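Local coordinates for pentalenene synthase (Streptomyces chartreusis NRRL 3882, PDB 6Q4S), which probably converts farnesyl diphosphate into the bicyclic sesquiterpenol 7-epi-alpha-eudesmol, a cyclisation that depends on magnesium and on loss of the diphosphate, at residues A174-D188 and R210-D224. Sequence-based numbering, arbitrary orientation.
Sequences AEFRRRTVGIHHSID and RMRDLAADTIGFMND
R178 reaches across to D217 and D213, and its chain illustrates how an arginine can knit two crossing helices together. R178 CB lies 3.5 Å from D217 OD1. With chi1 at -175°, R178 CG points away from its own backbone N and passes the methyl of A216, and R178 CD comes 3.7 Å from D213 OD1. A bend at chi3 (-69°) then turns the guanidinium side-on to D217: R178 NE meets D217 OD1 at 3.0 Å, almost straight at 174°, and R178 NH2 takes the syn lone pair of D217 OD2. The D213 carboxylate stacks nearly parallel over one guanidinium face; D213 OD2 therefore sits well out of that plane, and its 3.6 Å salt bridge to R178 NH1 is long and purely electrostatic. Two waters accept from R178 NH2 and R210 NH1, one only weakly from R210, probably easing the like charges; R210 also pairs with E269. A leucine in place of R178 would probably leave D217, and in part D213, without a charge partner. D213 OD1 accepts a hydrogen bond from H184 NE2 at 2.9 Å, on its anti side. Between these polar groups V181 and I183 pack on A216, I219 and G220. Farther along, R177 NE forms a salt bridge with D224 OD1, while D224 OD2 is hydrogen-bonded to Y173. R177 probably binds substrate and N223, hydrogen-bonded to N308, magnesium, placing this helix-break-helix crossing at the active site of the all-helical class I terpene synthase fold.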
ATOM      1  N   ALA A 174      10.714 -21.250   0.213  1.00 34.72           N
ATOM      2  CA  ALA A 174       9.332 -21.352   0.620  1.00 39.39           C
ATOM      3  C   ALA A 174       8.803 -19.977   1.006  1.00 46.01           C
ATOM      4  O   ALA A 174       7.720 -19.578   0.574  1.00 42.60           O
ATOM      5  CB  ALA A 174       9.181 -22.276   1.794  1.00 43.28           C
ATOM      6  N   GLU A 175       9.586 -19.236   1.803  1.00 42.61           N
ATOM      7  CA  GLU A 175       9.218 -17.843   2.178  1.00 47.61           C
ATOM      8  C   GLU A 175       9.052 -16.961   0.967  1.00 41.29           C
ATOM      9  O   GLU A 175       8.071 -16.246   0.870  1.00 35.77           O
ATOM     10  CB  GLU A 175      10.271 -17.183   3.080  1.00 52.96           C
ATOM     11  CG  GLU A 175       9.819 -15.862   3.701  1.00 66.94           C
ATOM     12  CD  GLU A 175      10.792 -15.311   4.759  1.00 78.56           C
ATOM     13  OE1 GLU A 175      11.209 -14.134   4.587  1.00 83.07           O
ATOM     14  OE2 GLU A 175      11.130 -16.048   5.736  1.00 76.07           O
ATOM     15  N   PHE A 176      10.032 -16.992   0.075  1.00 33.59           N
ATOM     16  CA  PHE A 176       9.995 -16.201  -1.151  1.00 31.73           C
ATOM     17  C   PHE A 176       8.781 -16.537  -2.114  1.00 31.46           C
ATOM     18  O   PHE A 176       8.169 -15.619  -2.753  1.00 30.75           O
ATOM     19  CB  PHE A 176      11.269 -16.400  -1.915  1.00 28.32           C
ATOM     20  CG  PHE A 176      11.468 -15.470  -3.062  1.00 31.07           C
ATOM     21  CD1 PHE A 176      11.501 -14.112  -2.884  1.00 33.91           C
ATOM     22  CD2 PHE A 176      11.676 -15.950  -4.344  1.00 34.42           C
ATOM     23  CE1 PHE A 176      11.713 -13.247  -3.968  1.00 30.77           C
ATOM     24  CE2 PHE A 176      11.917 -15.101  -5.416  1.00 33.55           C
ATOM     25  CZ  PHE A 176      11.915 -13.739  -5.239  1.00 31.05           C
ATOM     26  N   ARG A 177       8.446 -17.806  -2.173  1.00 31.95           N
ATOM     27  CA  ARG A 177       7.464 -18.294  -3.154  1.00 33.02           C
ATOM     28  C   ARG A 177       6.080 -17.847  -2.678  1.00 29.75           C
ATOM     29  O   ARG A 177       5.222 -17.592  -3.520  1.00 31.85           O
ATOM     30  CB  ARG A 177       7.469 -19.792  -3.292  1.00 32.85           C
ATOM     31  CG  ARG A 177       6.475 -20.368  -4.304  1.00 35.98           C
ATOM     32  CD  ARG A 177       6.857 -19.868  -5.657  1.00 41.02           C
ATOM     33  NE  ARG A 177       6.057 -20.491  -6.658  1.00 46.49           N
ATOM     34  CZ  ARG A 177       5.338 -19.844  -7.558  1.00 44.45           C
ATOM     35  NH1 ARG A 177       5.274 -18.489  -7.583  1.00 39.71           N
ATOM     36  NH2 ARG A 177       4.623 -20.577  -8.398  1.00 42.21           N
ATOM     37  N   ARG A 178       5.897 -17.791  -1.365  1.00 29.25           N
ATOM     38  CA  ARG A 178       4.689 -17.188  -0.783  1.00 33.93           C
ATOM     39  C   ARG A 178       4.463 -15.758  -1.265  1.00 37.07           C
ATOM     40  O   ARG A 178       3.317 -15.330  -1.491  1.00 33.27           O
ATOM     41  CB  ARG A 178       4.726 -17.231   0.722  1.00 35.34           C
ATOM     42  CG  ARG A 178       3.432 -16.722   1.380  1.00 38.61           C
ATOM     43  CD  ARG A 178       3.549 -16.662   2.884  1.00 40.01           C
ATOM     44  NE  ARG A 178       3.612 -18.026   3.472  1.00 44.35           N
ATOM     45  CZ  ARG A 178       3.854 -18.286   4.762  1.00 41.34           C
ATOM     46  NH1 ARG A 178       4.075 -17.307   5.615  1.00 38.93           N
ATOM     47  NH2 ARG A 178       3.853 -19.532   5.215  1.00 43.69           N
ATOM     48  N   ARG A 179       5.552 -15.040  -1.445  1.00 32.88           N
ATOM     49  CA  ARG A 179       5.474 -13.667  -1.916  1.00 32.20           C
ATOM     50  C   ARG A 179       5.231 -13.572  -3.430  1.00 34.60           C
ATOM     51  O   ARG A 179       4.438 -12.773  -3.863  1.00 32.77           O
ATOM     52  CB  ARG A 179       6.710 -12.880  -1.530  1.00 30.52           C
ATOM     53  CG  ARG A 179       7.054 -12.904  -0.007  1.00 33.16           C
ATOM     54  CD  ARG A 179       8.448 -12.336   0.260  1.00 30.24           C
ATOM     55  NE  ARG A 179       8.648 -10.998  -0.297  1.00 27.03           N
ATOM     56  CZ  ARG A 179       9.791 -10.525  -0.760  1.00 32.92           C
ATOM     57  NH1 ARG A 179      10.891 -11.286  -0.785  1.00 31.61           N
ATOM     58  NH2 ARG A 179       9.845  -9.324  -1.317  1.00 32.08           N
ATOM     59  N   THR A 180       5.960 -14.340  -4.224  1.00 31.39           N
ATOM     60  CA  THR A 180       5.938 -14.223  -5.668  1.00 29.63           C
ATOM     61  C   THR A 180       4.642 -14.800  -6.268  1.00 29.81           C
ATOM     62  O   THR A 180       4.311 -14.490  -7.410  1.00 29.51           O
ATOM     63  CB  THR A 180       7.154 -14.937  -6.358  1.00 29.45           C
ATOM     64  OG1 THR A 180       7.158 -16.326  -6.040  1.00 31.21           O
ATOM     65  CG2 THR A 180       8.507 -14.315  -5.890  1.00 33.02           C
ATOM     66  N   VAL A 181       3.969 -15.682  -5.554  1.00 29.54           N
ATOM     67  CA  VAL A 181       2.804 -16.346  -6.169  1.00 32.47           C
ATOM     68  C   VAL A 181       1.591 -15.385  -6.309  1.00 33.23           C
ATOM     69  O   VAL A 181       0.779 -15.592  -7.180  1.00 32.92           O
ATOM     70  CB  VAL A 181       2.414 -17.617  -5.430  1.00 26.21           C
ATOM     71  CG1 VAL A 181       1.769 -17.332  -4.107  1.00 31.02           C
ATOM     72  CG2 VAL A 181       1.478 -18.489  -6.258  1.00 30.74           C
ATOM     73  N   GLY A 182       1.507 -14.344  -5.484  1.00 31.49           N
ATOM     74  CA  GLY A 182       0.553 -13.238  -5.786  1.00 33.00           C
ATOM     75  C   GLY A 182      -0.927 -13.583  -5.494  1.00 33.86           C
ATOM     76  O   GLY A 182      -1.883 -13.083  -6.158  1.00 31.90           O
ATOM     77  N   ILE A 183      -1.125 -14.385  -4.473  1.00 30.13           N
ATOM     78  CA  ILE A 183      -2.424 -14.915  -4.179  1.00 30.21           C
ATOM     79  C   ILE A 183      -3.169 -14.040  -3.168  1.00 30.11           C
ATOM     80  O   ILE A 183      -4.391 -14.095  -3.077  1.00 28.07           O
ATOM     81  CB  ILE A 183      -2.265 -16.358  -3.645  1.00 30.43           C
ATOM     82  CG1 ILE A 183      -2.043 -17.309  -4.812  1.00 33.05           C
ATOM     83  CG2 ILE A 183      -3.458 -16.821  -2.865  1.00 30.55           C
ATOM     84  CD1 ILE A 183      -3.133 -17.292  -5.896  1.00 34.89           C
ATOM     85  N   HIS A 184      -2.457 -13.265  -2.348  1.00 28.53           N
ATOM     86  CA  HIS A 184      -3.154 -12.400  -1.418  1.00 27.30           C
ATOM     87  C   HIS A 184      -4.079 -11.405  -2.174  1.00 29.21           C
ATOM     88  O   HIS A 184      -5.249 -11.232  -1.788  1.00 28.70           O
ATOM     89  CB  HIS A 184      -2.158 -11.651  -0.511  1.00 29.33           C
ATOM     90  CG  HIS A 184      -1.513 -12.557   0.504  1.00 31.62           C
ATOM     91  ND1 HIS A 184      -0.501 -13.444   0.189  1.00 35.01           N
ATOM     92  CD2 HIS A 184      -1.765 -12.726   1.821  1.00 31.52           C
ATOM     93  CE1 HIS A 184      -0.173 -14.123   1.282  1.00 32.98           C
ATOM     94  NE2 HIS A 184      -0.919 -13.694   2.283  1.00 34.24           N
ATOM     95  N   HIS A 185      -3.534 -10.728  -3.184  1.00 27.27           N
ATOM     96  CA  HIS A 185      -4.328  -9.723  -3.943  1.00 29.87           C
ATOM     97  C   HIS A 185      -5.396 -10.455  -4.775  1.00 30.53           C
ATOM     98  O   HIS A 185      -6.520  -9.890  -5.044  1.00 30.81           O
ATOM     99  CB  HIS A 185      -3.477  -8.802  -4.828  1.00 28.17           C
ATOM    100  CG  HIS A 185      -2.726  -9.497  -5.909  1.00 29.57           C
ATOM    101  ND1 HIS A 185      -3.309  -9.910  -7.095  1.00 34.42           N
ATOM    102  CD2 HIS A 185      -1.405  -9.759  -6.045  1.00 27.70           C
ATOM    103  CE1 HIS A 185      -2.404 -10.458  -7.869  1.00 28.99           C
ATOM    104  NE2 HIS A 185      -1.234 -10.348  -7.263  1.00 34.32           N
ATOM    105  N   SER A 186      -5.047 -11.684  -5.201  1.00 29.69           N
ATOM    106  CA  SER A 186      -6.019 -12.527  -5.968  1.00 28.38           C
ATOM    107  C   SER A 186      -7.264 -12.830  -5.161  1.00 28.13           C
ATOM    108  O   SER A 186      -8.392 -12.755  -5.720  1.00 28.96           O
ATOM    109  CB  SER A 186      -5.347 -13.767  -6.552  1.00 28.71           C
ATOM    110  OG  SER A 186      -4.209 -13.397  -7.302  1.00 26.42           O
ATOM    111  N   ILE A 187      -7.081 -13.160  -3.881  1.00 28.81           N
ATOM    112  CA  ILE A 187      -8.167 -13.393  -2.936  1.00 31.52           C
ATOM    113  C   ILE A 187      -8.924 -12.118  -2.649  1.00 29.99           C
ATOM    114  O   ILE A 187     -10.179 -12.091  -2.695  1.00 30.79           O
ATOM    115  CB  ILE A 187      -7.675 -14.017  -1.630  1.00 35.85           C
ATOM    116  CG1 ILE A 187      -7.234 -15.472  -1.878  1.00 32.78           C
ATOM    117  CG2 ILE A 187      -8.783 -14.027  -0.562  1.00 34.93           C
ATOM    118  CD1 ILE A 187      -6.200 -15.967  -0.867  1.00 35.21           C
ATOM    119  N   ASP A 188      -8.185 -11.024  -2.455  1.00 28.81           N
ATOM    120  CA  ASP A 188      -8.811  -9.715  -2.218  1.00 31.15           C
ATOM    121  C   ASP A 188      -9.817  -9.400  -3.348  1.00 29.55           C
ATOM    122  O   ASP A 188     -10.874  -8.877  -3.083  1.00 31.24           O
ATOM    123  CB  ASP A 188      -7.783  -8.591  -2.173  1.00 31.71           C
ATOM    124  CG  ASP A 188      -6.830  -8.670  -0.985  1.00 29.67           C
ATOM    125  OD1 ASP A 188      -7.154  -9.246   0.072  1.00 29.48           O
ATOM    126  OD2 ASP A 188      -5.750  -8.086  -1.093  1.00 31.40           O
ATOM    127  N   ARG A 210      -3.389 -16.314   8.608  1.00 36.53           N
ATOM    128  CA  ARG A 210      -2.742 -17.589   8.316  1.00 37.61           C
ATOM    129  C   ARG A 210      -3.367 -18.376   7.163  1.00 33.98           C
ATOM    130  O   ARG A 210      -2.674 -19.015   6.378  1.00 33.61           O
ATOM    131  CB  ARG A 210      -2.697 -18.397   9.641  1.00 42.40           C
ATOM    132  CG  ARG A 210      -2.017 -19.717   9.556  1.00 42.32           C
ATOM    133  CD  ARG A 210      -0.557 -19.561   9.336  1.00 43.09           C
ATOM    134  NE  ARG A 210       0.094 -20.862   9.414  1.00 48.84           N
ATOM    135  CZ  ARG A 210       1.327 -21.107   8.974  1.00 46.62           C
ATOM    136  NH1 ARG A 210       2.097 -20.164   8.402  1.00 45.25           N
ATOM    137  NH2 ARG A 210       1.793 -22.321   9.083  1.00 47.87           N
ATOM    138  N   MET A 211      -4.693 -18.365   7.043  1.00 34.66           N
ATOM    139  CA  MET A 211      -5.343 -19.024   5.935  1.00 34.82           C
ATOM    140  C   MET A 211      -4.904 -18.512   4.558  1.00 35.50           C
ATOM    141  O   MET A 211      -4.716 -19.294   3.651  1.00 32.37           O
ATOM    142  CB  MET A 211      -6.859 -18.935   6.050  1.00 34.81           C
ATOM    143  CG  MET A 211      -7.393 -19.868   7.117  1.00 46.22           C
ATOM    144  SD  MET A 211      -9.147 -19.634   7.490  1.00 47.24           S
ATOM    145  CE  MET A 211     -10.028 -20.185   6.043  1.00 44.58           C
ATOM    146  N   ARG A 212      -4.748 -17.194   4.435  1.00 34.63           N
ATOM    147  CA  ARG A 212      -4.289 -16.573   3.210  1.00 32.49           C
ATOM    148  C   ARG A 212      -2.851 -17.000   2.889  1.00 30.98           C
ATOM    149  O   ARG A 212      -2.526 -17.311   1.736  1.00 29.79           O
ATOM    150  CB  ARG A 212      -4.396 -15.036   3.341  1.00 33.20           C
ATOM    151  CG  ARG A 212      -5.841 -14.534   3.387  1.00 36.43           C
ATOM    152  CD  ARG A 212      -6.024 -13.130   3.975  1.00 38.28           C
ATOM    153  NE  ARG A 212      -5.355 -12.049   3.236  1.00 37.21           N
ATOM    154  CZ  ARG A 212      -5.834 -11.396   2.171  1.00 37.86           C
ATOM    155  NH1 ARG A 212      -7.004 -11.702   1.645  1.00 37.27           N
ATOM    156  NH2 ARG A 212      -5.131 -10.389   1.638  1.00 38.15           N
ATOM    157  N   ASP A 213      -2.004 -17.000   3.907  1.00 29.93           N
ATOM    158  CA  ASP A 213      -0.630 -17.479   3.745  1.00 31.76           C
ATOM    159  C   ASP A 213      -0.561 -18.939   3.325  1.00 31.54           C
ATOM    160  O   ASP A 213       0.182 -19.261   2.382  1.00 29.60           O
ATOM    161  CB  ASP A 213       0.155 -17.321   5.010  1.00 33.06           C
ATOM    162  CG  ASP A 213       0.561 -15.895   5.290  1.00 40.92           C
ATOM    163  OD1 ASP A 213       0.614 -15.001   4.389  1.00 35.82           O
ATOM    164  OD2 ASP A 213       0.926 -15.696   6.452  1.00 38.78           O
ATOM    165  N   LEU A 214      -1.345 -19.802   3.952  1.00 32.55           N
ATOM    166  CA  LEU A 214      -1.367 -21.238   3.499  1.00 33.37           C
ATOM    167  C   LEU A 214      -1.960 -21.459   2.120  1.00 32.45           C
ATOM    168  O   LEU A 214      -1.501 -22.305   1.357  1.00 33.78           O
ATOM    169  CB  LEU A 214      -2.115 -22.097   4.498  1.00 34.22           C
ATOM    170  CG  LEU A 214      -1.487 -22.172   5.883  1.00 36.51           C
ATOM    171  CD1 LEU A 214      -2.481 -22.667   6.892  1.00 38.69           C
ATOM    172  CD2 LEU A 214      -0.244 -23.089   5.924  1.00 37.49           C
ATOM    173  N   ALA A 215      -2.999 -20.696   1.763  1.00 35.17           N
ATOM    174  CA  ALA A 215      -3.534 -20.755   0.432  1.00 31.68           C
ATOM    175  C   ALA A 215      -2.442 -20.362  -0.551  1.00 29.39           C
ATOM    176  O   ALA A 215      -2.301 -20.947  -1.638  1.00 30.20           O
ATOM    177  CB  ALA A 215      -4.757 -19.836   0.271  1.00 34.08           C
ATOM    178  N   ALA A 216      -1.667 -19.339  -0.220  1.00 29.77           N
ATOM    179  CA  ALA A 216      -0.617 -18.928  -1.134  1.00 28.07           C
ATOM    180  C   ALA A 216       0.489 -20.037  -1.237  1.00 31.62           C
ATOM    181  O   ALA A 216       1.009 -20.352  -2.325  1.00 28.68           O
ATOM    182  CB  ALA A 216      -0.011 -17.644  -0.669  1.00 31.69           C
ATOM    183  N   ASP A 217       0.824 -20.636  -0.111  1.00 33.85           N
ATOM    184  CA  ASP A 217       1.826 -21.774  -0.144  1.00 35.06           C
ATOM    185  C   ASP A 217       1.339 -22.893  -1.046  1.00 31.92           C
ATOM    186  O   ASP A 217       2.047 -23.328  -1.952  1.00 34.93           O
ATOM    187  CB  ASP A 217       2.078 -22.352   1.240  1.00 37.03           C
ATOM    188  CG  ASP A 217       2.764 -21.367   2.166  1.00 42.50           C
ATOM    189  OD1 ASP A 217       3.380 -20.366   1.681  1.00 42.64           O
ATOM    190  OD2 ASP A 217       2.652 -21.574   3.385  1.00 44.04           O
ATOM    191  N   THR A 218       0.105 -23.317  -0.798  1.00 32.62           N
ATOM    192  CA  THR A 218      -0.482 -24.439  -1.463  1.00 31.67           C
ATOM    193  C   THR A 218      -0.466 -24.194  -2.893  1.00 30.04           C
ATOM    194  O   THR A 218      -0.016 -25.015  -3.657  1.00 37.34           O
ATOM    195  CB  THR A 218      -1.918 -24.644  -0.986  1.00 33.63           C
ATOM    196  OG1 THR A 218      -1.919 -24.894   0.409  1.00 35.43           O
ATOM    197  CG2 THR A 218      -2.604 -25.796  -1.701  1.00 38.84           C
ATOM    198  N   ILE A 219      -0.941 -23.037  -3.317  1.00 32.77           N
ATOM    199  CA  ILE A 219      -1.012 -22.758  -4.752  1.00 30.23           C
ATOM    200  C   ILE A 219       0.355 -22.611  -5.371  1.00 31.38           C
ATOM    201  O   ILE A 219       0.568 -23.100  -6.462  1.00 30.60           O
ATOM    202  CB  ILE A 219      -1.891 -21.516  -5.059  1.00 30.74           C
ATOM    203  CG1 ILE A 219      -3.318 -21.831  -4.707  1.00 34.46           C
ATOM    204  CG2 ILE A 219      -1.762 -21.110  -6.543  1.00 30.39           C
ATOM    205  CD1 ILE A 219      -4.141 -20.585  -4.413  1.00 37.74           C
ATOM    206  N   GLY A 220       1.299 -21.964  -4.679  1.00 31.28           N
ATOM    207  CA  GLY A 220       2.659 -21.791  -5.286  1.00 31.31           C
ATOM    208  C   GLY A 220       3.351 -23.145  -5.456  1.00 30.30           C
ATOM    209  O   GLY A 220       4.013 -23.401  -6.471  1.00 31.41           O
ATOM    210  N   PHE A 221       3.170 -24.007  -4.468  1.00 30.10           N
ATOM    211  CA  PHE A 221       3.800 -25.362  -4.512  1.00 32.22           C
ATOM    212  C   PHE A 221       3.135 -26.259  -5.584  1.00 32.60           C
ATOM    213  O   PHE A 221       3.827 -26.973  -6.308  1.00 32.32           O
ATOM    214  CB  PHE A 221       3.706 -26.030  -3.168  1.00 31.49           C
ATOM    215  CG  PHE A 221       4.546 -25.382  -2.064  1.00 32.86           C
ATOM    216  CD1 PHE A 221       5.545 -24.440  -2.300  1.00 35.10           C
ATOM    217  CD2 PHE A 221       4.290 -25.738  -0.761  1.00 37.97           C
ATOM    218  CE1 PHE A 221       6.256 -23.846  -1.230  1.00 36.87           C
ATOM    219  CE2 PHE A 221       4.990 -25.157   0.302  1.00 38.90           C
ATOM    220  CZ  PHE A 221       5.967 -24.239   0.073  1.00 37.62           C
ATOM    221  N   MET A 222       1.793 -26.188  -5.739  1.00 33.77           N
ATOM    222  CA  MET A 222       1.125 -26.920  -6.846  1.00 32.94           C
ATOM    223  C   MET A 222       1.575 -26.428  -8.182  1.00 33.84           C
ATOM    224  O   MET A 222       1.863 -27.210  -9.101  1.00 32.90           O
ATOM    225  CB  MET A 222      -0.423 -26.802  -6.745  1.00 37.12           C
ATOM    226  CG  MET A 222      -0.986 -27.500  -5.515  1.00 42.41           C
ATOM    227  SD  MET A 222      -2.809 -27.692  -5.291  1.00 47.57           S
ATOM    228  CE  MET A 222      -3.110 -28.049  -6.958  1.00 46.63           C
ATOM    229  N   ASN A 223       1.663 -25.113  -8.326  1.00 30.31           N
ATOM    230  CA  ASN A 223       2.177 -24.595  -9.531  1.00 28.24           C
ATOM    231  C   ASN A 223       3.630 -24.988  -9.815  1.00 34.25           C
ATOM    232  O   ASN A 223       3.937 -25.227 -10.977  1.00 32.42           O
ATOM    233  CB  ASN A 223       2.042 -23.084  -9.632  1.00 35.06           C
ATOM    234  CG  ASN A 223       0.576 -22.613  -9.734  1.00 36.66           C
ATOM    235  OD1 ASN A 223      -0.348 -23.412  -9.795  1.00 39.06           O
ATOM    236  ND2 ASN A 223       0.387 -21.316  -9.715  1.00 39.87           N
ATOM    237  N   ASP A 224       4.515 -25.060  -8.807  1.00 30.73           N
ATOM    238  CA  ASP A 224       5.872 -25.577  -9.071  1.00 33.29           C
ATOM    239  C   ASP A 224       5.860 -27.070  -9.513  1.00 31.94           C
ATOM    240  O   ASP A 224       6.549 -27.411 -10.411  1.00 35.90           O
ATOM    241  CB  ASP A 224       6.733 -25.464  -7.832  1.00 33.65           C
ATOM    242  CG  ASP A 224       7.120 -24.000  -7.484  1.00 38.44           C
ATOM    243  OD1 ASP A 224       6.659 -23.015  -8.160  1.00 33.12           O
ATOM    244  OD2 ASP A 224       7.966 -23.869  -6.556  1.00 35.32           O
TER
HETATM  245  O   HOH W   1       5.918 -20.647   2.536  1.00 44.81           O
HETATM  246  O   HOH W   2       2.836 -19.176 -10.007  1.00 50.66           O
HETATM  247  O   HOH W   3       4.901 -19.155   8.189  1.00 49.28           O
HETATM  248  O   HOH W   4       4.256 -21.598   7.549  1.00 55.91           O